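Side-chain contacts in agmatine N-acetyltransferase (Drosophila melanogaster, PDB 7CIW), which transfers an acetyl group from acetyl-CoA to the amine of agmatine, and probably also acylates arylalkylamines such as dopamine and serotonin: residues A[173-178]-A[210-215]; A[165-170]-A[186-191]; A[63-66]-A[72-75]. The protein carries 1 engineered substitution. One frame throughout, in Å; residues are numbered along the deposited sequence.

Contact 1. Residues A[173-178]-A[210-215]. With COA (coenzyme A), chain B.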
loop_
_atom_site.group_PDB
_atom_site.type_symbol
_atom_site.label_atom_id
_atom_site.label_comp_id
_atom_site.label_asym_id
_atom_site.label_seq_id
_atom_site.Cartn_x
_atom_site.Cartn_y
_atom_site.Cartn_z
ATOM N N ARG A 173 -13.224 -2.597 1.402
ATOM C CA ARG A 173 -14.199 -3.682 1.290
ATOM C C ARG A 173 -13.515 -5.030 1.091
ATOM O O ARG A 173 -13.979 -6.056 1.610
ATOM C CB ARG A 173 -15.163 -3.393 0.144
ATOM C CG ARG A 173 -16.134 -2.263 0.451
ATOM C CD ARG A 173 -16.729 -1.716 -0.822
ATOM N NE ARG A 173 -17.399 -0.441 -0.584
ATOM C CZ ARG A 173 -17.926 0.306 -1.546
ATOM N NH1 ARG A 173 -17.878 -0.098 -2.812
ATOM N NH2 ARG A 173 -18.508 1.455 -1.241
ATOM N N LEU A 174 -12.420 -5.050 0.330
ATOM C CA LEU A 174 -11.676 -6.292 0.132
ATOM C C LEU A 174 -11.140 -6.839 1.454
ATOM O O LEU A 174 -11.296 -8.030 1.754
ATOM C CB LEU A 174 -10.535 -6.058 -0.862
ATOM C CG LEU A 174 -9.452 -7.133 -0.831
ATOM C CD1 LEU A 174 -10.052 -8.443 -1.314
ATOM C CD2 LEU A 174 -8.248 -6.756 -1.669
ATOM N N VAL A 175 -10.507 -5.986 2.264
ATOM C CA VAL A 175 -9.863 -6.520 3.456
ATOM C C VAL A 175 -10.893 -6.829 4.523
ATOM O O VAL A 175 -10.672 -7.701 5.359
ATOM C CB VAL A 175 -8.759 -5.579 3.979
ATOM C CG1 VAL A 175 -7.669 -5.444 2.937
ATOM C CG2 VAL A 175 -9.313 -4.215 4.326
ATOM N N GLN A 176 -12.041 -6.151 4.500
ATOM C CA GLN A 176 -13.156 -6.574 5.344
ATOM C C GLN A 176 -13.548 -8.013 5.042
ATOM O O GLN A 176 -13.783 -8.818 5.951
ATOM C CB GLN A 176 -14.352 -5.659 5.118
ATOM C CG GLN A 176 -14.256 -4.318 5.768
ATOM C CD GLN A 176 -15.519 -3.523 5.549
ATOM O OE1 GLN A 176 -16.094 -3.539 4.453
ATOM N NE2 GLN A 176 -15.981 -2.850 6.593
ATOM N N ARG A 177 -13.665 -8.339 3.756
ATOM C CA ARG A 177 -13.989 -9.699 3.350
ATOM C C ARG A 177 -12.923 -10.684 3.808
ATOM O O ARG A 177 -13.231 -11.843 4.108
ATOM C CB ARG A 177 -14.172 -9.725 1.825
ATOM C CG ARG A 177 -13.848 -11.014 1.117
ATOM C CD ARG A 177 -14.413 -10.964 -0.291
ATOM N NE ARG A 177 -13.394 -10.738 -1.317
ATOM C CZ ARG A 177 -13.363 -9.690 -2.141
ATOM N NH1 ARG A 177 -14.290 -8.742 -2.070
ATOM N NH2 ARG A 177 -12.400 -9.592 -3.047
ATOM N N LEU A 178 -11.667 -10.241 3.893
ATOM C CA LEU A 178 -10.590 -11.080 4.395
ATOM C C LEU A 178 -10.572 -11.192 5.918
ATOM O O LEU A 178 -9.781 -11.976 6.455
ATOM C CB LEU A 178 -9.247 -10.528 3.905
ATOM C CG LEU A 178 -9.056 -10.652 2.395
ATOM C CD1 LEU A 178 -7.731 -10.027 1.964
ATOM C CD2 LEU A 178 -9.130 -12.118 1.952
ATOM N N GLN A 210 -8.781 4.490 5.544
ATOM C CA GLN A 210 -9.191 3.571 6.598
ATOM C C GLN A 210 -8.086 2.545 6.791
ATOM O O GLN A 210 -7.793 1.775 5.871
ATOM C CB GLN A 210 -10.496 2.877 6.231
ATOM C CG GLN A 210 -11.656 3.828 6.039
ATOM C CD GLN A 210 -12.883 3.094 5.602
ATOM O OE1 GLN A 210 -13.637 2.605 6.432
ATOM N NE2 GLN A 210 -13.079 2.982 4.294
ATOM N N THR A 211 -7.489 2.526 7.979
ATOM C CA THR A 211 -6.397 1.604 8.256
ATOM C C THR A 211 -6.937 0.334 8.895
ATOM O O THR A 211 -7.676 0.396 9.881
ATOM C CB THR A 211 -5.363 2.260 9.163
ATOM O OG1 THR A 211 -4.840 3.410 8.493
ATOM C CG2 THR A 211 -4.208 1.298 9.453
ATOM N N PHE A 212 -6.557 -0.810 8.326
ATOM C CA PHE A 212 -6.982 -2.121 8.796
ATOM C C PHE A 212 -5.764 -2.944 9.194
ATOM O O PHE A 212 -4.668 -2.769 8.644
ATOM C CB PHE A 212 -7.746 -2.879 7.712
ATOM C CG PHE A 212 -9.110 -2.327 7.400
ATOM C CD1 PHE A 212 -9.270 -1.239 6.546
ATOM C CD2 PHE A 212 -10.238 -2.941 7.916
ATOM C CE1 PHE A 212 -10.535 -0.765 6.239
ATOM C CE2 PHE A 212 -11.499 -2.470 7.619
ATOM C CZ PHE A 212 -11.650 -1.379 6.783
ATOM N N VAL A 213 -5.967 -3.859 10.144
ATOM C CA VAL A 213 -4.937 -4.813 10.533
ATOM C C VAL A 213 -5.504 -6.224 10.525
ATOM O O VAL A 213 -6.708 -6.450 10.664
ATOM C CB VAL A 213 -4.326 -4.508 11.918
ATOM C CG1 VAL A 213 -3.766 -3.104 11.954
ATOM C CG2 VAL A 213 -5.371 -4.696 13.007
ATOM N N LEU A 214 -4.593 -7.183 10.365
ATOM C CA LEU A 214 -4.900 -8.600 10.483
ATOM C C LEU A 214 -3.922 -9.217 11.464
ATOM O O LEU A 214 -2.709 -9.061 11.311
ATOM C CB LEU A 214 -4.795 -9.304 9.128
ATOM C CG LEU A 214 -5.089 -10.807 9.171
ATOM C CD1 LEU A 214 -6.595 -11.051 9.331
ATOM C CD2 LEU A 214 -4.537 -11.496 7.923
ATOM N N HIS A 215 -4.436 -9.916 12.473
ATOM C CA HIS A 215 -3.569 -10.569 13.443
ATOM C C HIS A 215 -3.145 -11.930 12.909
ATOM O O HIS A 215 -3.990 -12.736 12.512
ATOM C CB HIS A 215 -4.283 -10.710 14.787
ATOM C CG HIS A 215 -4.651 -9.394 15.392
ATOM N ND1 HIS A 215 -3.837 -8.737 16.289
ATOM C CD2 HIS A 215 -5.725 -8.595 15.200
ATOM C CE1 HIS A 215 -4.399 -7.592 16.631
ATOM N NE2 HIS A 215 -5.545 -7.480 15.985
HETATM N N1A COA B . -13.647 0.586 -9.364
HETATM C C2A COA B . -14.929 0.136 -9.465
HETATM N N3A COA B . -15.272 -1.104 -8.980
HETATM C C4A COA B . -14.346 -1.886 -8.402
HETATM C C5A COA B . -13.084 -1.441 -8.309
HETATM C C6A COA B . -12.746 -0.193 -8.792
HETATM N N6A COA B . -11.528 0.708 -8.913
HETATM N N7A COA B . -12.322 -2.381 -7.696
HETATM C C8A COA B . -13.108 -3.426 -7.406
HETATM N N9A COA B . -14.343 -3.117 -7.829
HETATM C C1B COA B . -15.516 -3.771 -7.855
HETATM C C2B COA B . -15.287 -5.053 -8.694
HETATM O O2B COA B . -15.408 -4.799 -10.148
HETATM C C3B COA B . -16.160 -5.959 -8.208
HETATM O O3B COA B . -17.545 -5.732 -8.585
HETATM P P3B COA B . -18.270 -6.440 -9.904
HETATM O O7A COA B . -17.658 -7.800 -10.175
HETATM O O8A COA B . -19.784 -6.508 -9.683
HETATM O O9A COA B . -17.980 -5.502 -11.067
HETATM C C4B COA B . -16.178 -5.654 -6.604
HETATM O O4B COA B . -15.848 -4.378 -6.448
HETATM C C5B COA B . -15.262 -6.581 -5.842
HETATM O O5B COA B . -14.049 -6.687 -6.576
HETATM P P1A COA B . -12.635 -7.192 -5.830
HETATM O O1A COA B . -12.709 -7.154 -4.301
HETATM O O2A COA B . -12.249 -8.560 -6.374
HETATM O O3A COA B . -11.536 -6.061 -6.278
HETATM P P2A COA B . -10.045 -6.325 -6.914
HETATM O O4A COA B . -10.163 -6.900 -8.294
HETATM O O5A COA B . -9.233 -7.178 -5.967
HETATM O O6A COA B . -9.487 -4.779 -6.997
HETATM C CBP COA B . -8.306 -3.024 -6.055
HETATM C CCP COA B . -9.394 -4.041 -5.824
HETATM C CDP COA B . -6.942 -3.794 -6.103
HETATM C CEP COA B . -8.287 -2.003 -4.908
HETATM C CAP COA B . -8.611 -2.292 -7.360
HETATM O OAP COA B . -9.773 -1.519 -7.180
HETATM C C9P COA B . -7.487 -1.346 -7.828
HETATM O O9P COA B . -6.491 -1.739 -8.353
HETATM N N8P COA B . -7.684 0.078 -7.653
HETATM C C7P COA B . -6.694 1.064 -8.127
HETATM C C6P COA B . -5.418 1.226 -7.193
HETATM C C5P COA B . -5.935 1.398 -5.786
HETATM O O5P COA B . -6.729 2.253 -5.495
HETATM N N4P COA B . -5.389 0.440 -4.782
HETATM C C3P COA B . -5.792 0.401 -3.386
HETATM C C2P COA B . -5.362 1.638 -2.597
HETATM S S1P COA B . -5.804 1.139 -0.905
#

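Contact 2. Residues A[165-170]-A[186-191]. With COA (coenzyme A), chain B; G0R (N-(4-carbamimidamidobutyl)ethanamide), chain C.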
loop_
_atom_site.group_PDB
_atom_site.type_symbol
_atom_site.label_atom_id
_atom_site.label_comp_id
_atom_site.label_asym_id
_atom_site.label_seq_id
_atom_site.Cartn_x
_atom_site.Cartn_y
_atom_site.Cartn_z
ATOM N N ASP A 165 -3.152 0.754 4.790
ATOM C CA ASP A 165 -3.929 1.995 4.732
ATOM C C ASP A 165 -4.806 1.955 3.489
ATOM O O ASP A 165 -4.347 2.241 2.383
ATOM C CB ASP A 165 -3.025 3.225 4.688
ATOM C CG ASP A 165 -2.093 3.324 5.882
ATOM O OD1 ASP A 165 -2.506 2.957 7.002
ATOM O OD2 ASP A 165 -0.943 3.785 5.696
ATOM N N CYS A 166 -6.085 1.645 3.669
ATOM C CA CYS A 166 -7.013 1.600 2.543
ATOM C C CYS A 166 -7.470 3.016 2.222
ATOM O O CYS A 166 -8.447 3.534 2.768
ATOM C CB CYS A 166 -8.180 0.675 2.851
ATOM S SG CYS A 166 -7.683 -1.056 3.060
ATOM N N THR A 167 -6.712 3.664 1.345
ATOM C CA THR A 167 -7.100 4.962 0.822
ATOM C C THR A 167 -8.307 4.854 -0.102
ATOM O O THR A 167 -9.000 5.852 -0.324
ATOM C CB THR A 167 -5.907 5.577 0.092
ATOM O OG1 THR A 167 -5.502 4.694 -0.958
ATOM C CG2 THR A 167 -4.736 5.751 1.054
ATOM N N SER A 168 -8.577 3.659 -0.618
ATOM C CA SER A 168 -9.666 3.375 -1.540
ATOM C C SER A 168 -10.715 2.519 -0.839
ATOM O O SER A 168 -10.369 1.559 -0.145
ATOM C CB SER A 168 -9.126 2.633 -2.767
ATOM O OG SER A 168 -10.156 1.960 -3.466
ATOM N N VAL A 169 -11.998 2.863 -1.020
ATOM C CA VAL A 169 -13.056 2.074 -0.392
ATOM C C VAL A 169 -13.133 0.668 -0.961
ATOM O O VAL A 169 -13.618 -0.238 -0.278
ATOM C CB VAL A 169 -14.442 2.742 -0.530
ATOM C CG1 VAL A 169 -14.415 4.154 0.021
ATOM C CG2 VAL A 169 -14.914 2.717 -1.975
ATOM N N TYR A 170 -12.685 0.456 -2.200
ATOM C CA TYR A 170 -12.672 -0.905 -2.736
ATOM C C TYR A 170 -11.661 -1.772 -1.998
ATOM O O TYR A 170 -11.889 -2.973 -1.785
ATOM C CB TYR A 170 -12.372 -0.876 -4.233
ATOM C CG TYR A 170 -13.305 0.047 -4.966
ATOM C CD1 TYR A 170 -14.677 -0.177 -4.942
ATOM C CD2 TYR A 170 -12.831 1.147 -5.661
ATOM C CE1 TYR A 170 -15.545 0.659 -5.586
ATOM C CE2 TYR A 170 -13.705 1.998 -6.318
ATOM C CZ TYR A 170 -15.060 1.744 -6.269
ATOM O OH TYR A 170 -15.946 2.579 -6.915
ATOM N N LEU A 186 -9.355 8.523 8.774
ATOM C CA LEU A 186 -9.020 9.933 8.615
ATOM C C LEU A 186 -9.686 10.427 7.344
ATOM O O LEU A 186 -9.352 9.963 6.252
ATOM C CB LEU A 186 -7.506 10.138 8.557
ATOM C CG LEU A 186 -6.984 11.540 8.242
ATOM C CD1 LEU A 186 -7.599 12.562 9.181
ATOM C CD2 LEU A 186 -5.454 11.532 8.340
ATOM N N ARG A 187 -10.623 11.369 7.481
ATOM C CA ARG A 187 -11.310 11.920 6.323
ATOM C C ARG A 187 -10.425 12.918 5.596
ATOM O O ARG A 187 -9.755 13.743 6.222
ATOM C CB ARG A 187 -12.607 12.611 6.737
ATOM C CG ARG A 187 -13.596 11.693 7.417
ATOM C CD ARG A 187 -14.947 12.392 7.555
ATOM N NE ARG A 187 -15.928 11.820 6.634
ATOM C CZ ARG A 187 -16.302 12.380 5.486
ATOM N NH1 ARG A 187 -15.785 13.541 5.106
ATOM N NH2 ARG A 187 -17.195 11.776 4.714
ATOM N N TYR A 188 -10.448 12.856 4.264
ATOM C CA TYR A 188 -9.541 13.698 3.491
ATOM C C TYR A 188 -9.845 15.174 3.679
ATOM O O TYR A 188 -8.919 15.993 3.679
ATOM C CB TYR A 188 -9.603 13.338 2.006
ATOM C CG TYR A 188 -9.126 11.928 1.739
ATOM C CD1 TYR A 188 -7.849 11.535 2.092
ATOM C CD2 TYR A 188 -9.963 10.995 1.157
ATOM C CE1 TYR A 188 -7.411 10.254 1.858
ATOM C CE2 TYR A 188 -9.529 9.702 0.915
ATOM C CZ TYR A 188 -8.252 9.345 1.277
ATOM O OH TYR A 188 -7.803 8.063 1.041
ATOM N N VAL A 189 -11.121 15.534 3.848
ATOM C CA VAL A 189 -11.446 16.949 4.046
ATOM C C VAL A 189 -10.901 17.488 5.363
ATOM O O VAL A 189 -10.792 18.712 5.528
ATOM C CB VAL A 189 -12.963 17.197 4.000
ATOM C CG1 VAL A 189 -13.516 16.888 2.625
ATOM C CG2 VAL A 189 -13.678 16.391 5.069
ATOM N N ASP A 190 -10.587 16.616 6.316
ATOM C CA ASP A 190 -10.092 17.015 7.628
ATOM C C ASP A 190 -8.580 17.185 7.666
ATOM O O ASP A 190 -8.055 17.619 8.696
ATOM C CB ASP A 190 -10.485 15.978 8.695
ATOM C CG ASP A 190 -11.990 15.901 8.928
ATOM O OD1 ASP A 190 -12.704 16.886 8.624
ATOM O OD2 ASP A 190 -12.451 14.856 9.447
ATOM N N HIS A 191 -7.859 16.841 6.592
ATOM C CA HIS A 191 -6.397 16.849 6.610
ATOM C C HIS A 191 -5.867 18.030 5.799
ATOM O O HIS A 191 -5.936 18.027 4.567
ATOM C CB HIS A 191 -5.813 15.532 6.093
ATOM C CG HIS A 191 -4.327 15.458 6.243
ATOM N ND1 HIS A 191 -3.718 15.234 7.457
ATOM C CD2 HIS A 191 -3.328 15.634 5.347
ATOM C CE1 HIS A 191 -2.406 15.251 7.299
ATOM N NE2 HIS A 191 -2.143 15.499 6.028
HETATM N N1A COA B . -13.647 0.586 -9.364
HETATM C C2A COA B . -14.929 0.136 -9.465
HETATM N N3A COA B . -15.272 -1.104 -8.980
HETATM C C4A COA B . -14.346 -1.886 -8.402
HETATM C C5A COA B . -13.084 -1.441 -8.309
HETATM C C6A COA B . -12.746 -0.193 -8.792
HETATM N N6A COA B . -11.528 0.708 -8.913
HETATM N N7A COA B . -12.322 -2.381 -7.696
HETATM C C8A COA B . -13.108 -3.426 -7.406
HETATM N N9A COA B . -14.343 -3.117 -7.829
HETATM C C1B COA B . -15.516 -3.771 -7.855
HETATM C C2B COA B . -15.287 -5.053 -8.694
HETATM O O2B COA B . -15.408 -4.799 -10.148
HETATM C C3B COA B . -16.160 -5.959 -8.208
HETATM O O3B COA B . -17.545 -5.732 -8.585
HETATM P P3B COA B . -18.270 -6.440 -9.904
HETATM O O7A COA B . -17.658 -7.800 -10.175
HETATM O O8A COA B . -19.784 -6.508 -9.683
HETATM O O9A COA B . -17.980 -5.502 -11.067
HETATM C C4B COA B . -16.178 -5.654 -6.604
HETATM O O4B COA B . -15.848 -4.378 -6.448
HETATM C C5B COA B . -15.262 -6.581 -5.842
HETATM O O5B COA B . -14.049 -6.687 -6.576
HETATM P P1A COA B . -12.635 -7.192 -5.830
HETATM O O1A COA B . -12.709 -7.154 -4.301
HETATM O O2A COA B . -12.249 -8.560 -6.374
HETATM O O3A COA B . -11.536 -6.061 -6.278
HETATM P P2A COA B . -10.045 -6.325 -6.914
HETATM O O4A COA B . -10.163 -6.900 -8.294
HETATM O O5A COA B . -9.233 -7.178 -5.967
HETATM O O6A COA B . -9.487 -4.779 -6.997
HETATM C CBP COA B . -8.306 -3.024 -6.055
HETATM C CCP COA B . -9.394 -4.041 -5.824
HETATM C CDP COA B . -6.942 -3.794 -6.103
HETATM C CEP COA B . -8.287 -2.003 -4.908
HETATM C CAP COA B . -8.611 -2.292 -7.360
HETATM O OAP COA B . -9.773 -1.519 -7.180
HETATM C C9P COA B . -7.487 -1.346 -7.828
HETATM O O9P COA B . -6.491 -1.739 -8.353
HETATM N N8P COA B . -7.684 0.078 -7.653
HETATM C C7P COA B . -6.694 1.064 -8.127
HETATM C C6P COA B . -5.418 1.226 -7.193
HETATM C C5P COA B . -5.935 1.398 -5.786
HETATM O O5P COA B . -6.729 2.253 -5.495
HETATM N N4P COA B . -5.389 0.440 -4.782
HETATM C C3P COA B . -5.792 0.401 -3.386
HETATM C C2P COA B . -5.362 1.638 -2.597
HETATM S S1P COA B . -5.804 1.139 -0.905
HETATM C C10 G0R C . 2.099 6.106 -2.840
HETATM N N12 G0R C . 1.569 7.087 -3.779
HETATM C C1 G0R C . -2.412 -0.596 -0.218
HETATM C C2 G0R C . -2.320 0.794 -0.843
HETATM C C5 G0R C . -2.234 3.302 -0.533
HETATM C C6 G0R C . -0.830 3.882 -0.346
HETATM C C7 G0R C . -0.747 5.365 -0.725
HETATM C C8 G0R C . -0.085 5.675 -2.074
HETATM N N4 G0R C . -2.323 1.959 0.018
HETATM N N9 G0R C . 1.346 5.469 -2.063
HETATM N N11 G0R C . 3.517 5.847 -2.794
HETATM O O3 G0R C . -2.233 0.914 -2.020
#

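Contact 3. Residues A[63-66]-A[72-75]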
loop_
_atom_site.group_PDB
_atom_site.type_symbol
_atom_site.label_atom_id
_atom_site.label_comp_id
_atom_site.label_asym_id
_atom_site.label_seq_id
_atom_site.Cartn_x
_atom_site.Cartn_y
_atom_site.Cartn_z
ATOM N N PHE A 63 4.856 -9.066 -4.498
ATOM C CA PHE A 63 4.370 -10.164 -5.324
ATOM C C PHE A 63 3.573 -9.637 -6.507
ATOM O O PHE A 63 2.947 -8.582 -6.430
ATOM C CB PHE A 63 3.505 -11.139 -4.505
ATOM C CG PHE A 63 4.232 -11.738 -3.342
ATOM C CD1 PHE A 63 4.947 -12.912 -3.487
ATOM C CD2 PHE A 63 4.215 -11.115 -2.109
ATOM C CE1 PHE A 63 5.632 -13.463 -2.412
ATOM C CE2 PHE A 63 4.891 -11.658 -1.032
ATOM C CZ PHE A 63 5.607 -12.830 -1.189
ATOM N N VAL A 64 3.607 -10.391 -7.610
ATOM C CA VAL A 64 2.819 -10.062 -8.789
ATOM C C VAL A 64 2.032 -11.278 -9.246
ATOM O O VAL A 64 2.437 -12.426 -9.043
ATOM C CB VAL A 64 3.697 -9.535 -9.943
ATOM C CG1 VAL A 64 4.271 -8.170 -9.583
ATOM C CG2 VAL A 64 4.809 -10.526 -10.295
ATOM N N ALA A 65 0.897 -11.013 -9.883
ATOM C CA ALA A 65 0.157 -12.026 -10.623
ATOM C C ALA A 65 0.480 -11.885 -12.104
ATOM O O ALA A 65 0.425 -10.778 -12.653
ATOM C CB ALA A 65 -1.350 -11.886 -10.387
ATOM N N LEU A 66 0.843 -13.003 -12.731
ATOM C CA LEU A 66 1.306 -13.061 -14.109
ATOM C C LEU A 66 0.299 -13.812 -14.962
ATOM O O LEU A 66 -0.241 -14.835 -14.537
ATOM C CB LEU A 66 2.650 -13.790 -14.217
ATOM C CG LEU A 66 3.913 -13.190 -13.635
ATOM C CD1 LEU A 66 5.089 -14.149 -13.866
ATOM C CD2 LEU A 66 4.167 -11.849 -14.285
ATOM N N VAL A 72 -0.553 -8.548 -14.132
ATOM C CA VAL A 72 -1.938 -8.095 -14.092
ATOM C C VAL A 72 -2.368 -7.668 -12.697
ATOM O O VAL A 72 -3.480 -7.140 -12.540
ATOM C CB VAL A 72 -2.900 -9.171 -14.650
ATOM C CG1 VAL A 72 -2.644 -9.361 -16.137
ATOM C CG2 VAL A 72 -2.728 -10.499 -13.921
ATOM N N ALA A 73 -1.526 -7.859 -11.688
ATOM C CA ALA A 73 -1.822 -7.397 -10.340
ATOM C C ALA A 73 -0.515 -7.384 -9.558
ATOM O O ALA A 73 0.418 -8.120 -9.881
ATOM C CB ALA A 73 -2.866 -8.286 -9.650
ATOM N N ALA A 74 -0.452 -6.548 -8.529
ATOM C CA ALA A 74 0.777 -6.455 -7.756
ATOM C C ALA A 74 0.479 -5.997 -6.339
ATOM O O ALA A 74 -0.462 -5.237 -6.104
ATOM C CB ALA A 74 1.777 -5.478 -8.396
ATOM N N VAL A 75 1.316 -6.444 -5.402
ATOM C CA VAL A 75 1.274 -5.967 -4.024
ATOM C C VAL A 75 2.697 -5.667 -3.570
ATOM O O VAL A 75 3.638 -6.397 -3.895
ATOM C CB VAL A 75 0.562 -6.988 -3.101
ATOM C CG1 VAL A 75 1.331 -8.329 -3.037
ATOM C CG2 VAL A 75 0.298 -6.394 -1.699
#

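Contact 1. Residues A[173-178]-A[210-215]
Val175 of helix 169-177 sets one methyl on the ring of Phe212, which rises from strand 208-215 toward the helix. Val175 CG2 lies 3.8 Å from the centroid of the Phe212 ring and 19° off its normal, a CH-pi contact over the face. The methyl is displaced toward the root of the ring, with Val175 CG2 only 3.6 Å from Phe212 CG. With CG1 anti to the carbonyl carbon (chi1 -63°), CG2 falls between the backbone N and that carbon and faces the ring. Gln176 takes the outer part of the same ring. Its CG approaches Phe212 CE2 obliquely at 3.8 Å. This atom of the aliphatic stem makes the contact; the amide plane, 73° from the ring, does not stack on it. No hydrogen bond crosses the interface. Cys166 and Leu182 on the two neighbouring strands and Tyr180 also pack against Phe212. Arg177, which follows Gln176 in the chain, turns its guanidinium edge to coenzyme A: Arg177 NH2 binds O1A of the coenzyme at 2.8 Å and NH1 binds the same oxygen at 3.2 Å, the second bond being more bent. NH2 also reaches Asn141 OD1. A helix packed on the central sheet through apolar residues while a basic side chain meets the coenzyme's pyrophosphate is in keeping with the GNAT fold.

Contact 2. Residues A[165-170]-A[186-191]
A single hydrogen bond joins the two segments: Tyr188 OH donates to Thr167 O at 2.9 Å. The donor lies in the carbonyl plane on a lone pair, with a C=O...O angle of 108°, and the acceptor sits at the edge of the Tyr188 ring. Nearby, Thr167 OG1 is hydrogen-bonded to Glu34 OE2, N4 of the acetylated agmatine (G0R) gives a weak hydrogen bond to Asp165 O, and Ser168 OG caps helix 169-177 through a weak bond from Tyr170 N. Van der Waals contact across the interface is slight, Thr167 CB approaching Tyr188 OH to 3.3 Å. Toward the ligands, Thr167 CG2 lies 3.8 Å from C5 of the acetylated agmatine, and Thr167 OG1 3.5 Å from C2P of coenzyme A. Tyr170 lays one ring face against the adenine, offset toward the rim, with Tyr170 CE2 3.4 Å from N1A of the coenzyme, while Val169 CG2 lies over the opposite face. Replacing Tyr170 with an alanine removes the ring and is likely to leave the adenine without this support, freer to shift. The buried tyrosine hydroxyl meets a main-chain carbonyl, a bond that should steady the strand-to-helix turn where Thr167 lies against both acetylated agmatine and coenzyme.

Contact 3. Residues A[63-66]-A[72-75]
Phe63 and Val75 form an antiparallel hydrogen-bonded pair, their side chains side by side on one face of the sheet. Phe63 CB touches Val75 CG1 at 3.8 Å. Further out, CD2 passes the same methyl at 4.1 Å, so that Val75 CG1 lies at the ring edge, near its plane; the ring packs against Thr149 of helix 142-156. Val75 presents CG1 here because that branch sits between the backbone N and the carbonyl carbon (chi1 63°). The backbones grip each other through Phe63 N to Val75 O, 3.0 Å, and Val75 N to Phe63 O, 2.9 Å. On the other face Val64 CG1 meets Ala74 CB at 3.9 Å, with Leu22 of helix 19-30 against both. The register changes at Ala65. Its O accepts from Val72 N at 2.8 Å, while its N donates to Ala73 O at 2.9 Å, which places Val72 and Ala73 opposite one residue in an arrangement like a beta bulge. Val72 CG2 and Ala73 CB consequently converge on Ala65 CB. Regular pairing satisfies the main chain at Phe63 and Val75, whereas the buried Ala73 N has no partner, probably a consequence of the shifted register and a small local cost.

From the N terminus, contact 3 is the first to close, pairing strands 62-67 and 70-80 as a hairpin before either other contact opens. Contact 2 opens at 165-170 and contact 1 at 173-178; contact 2 then closes at 186-191 and contact 1 at 210-215, so these two cross. Strand 208-215 lies between strands 161-166 and 181-187 in the sheet, and contacts 1 and 2 touch through probable hydrogen bonds of Gln210 with Cys166 and of Thr211 with Asp165, and through Cys166 against Val175; both also meet coenzyme A. Contact 3 reaches the same mixed sheet but stays about 9 Å from contact 1 and about 10 Å from contact 2, nearest atoms compared.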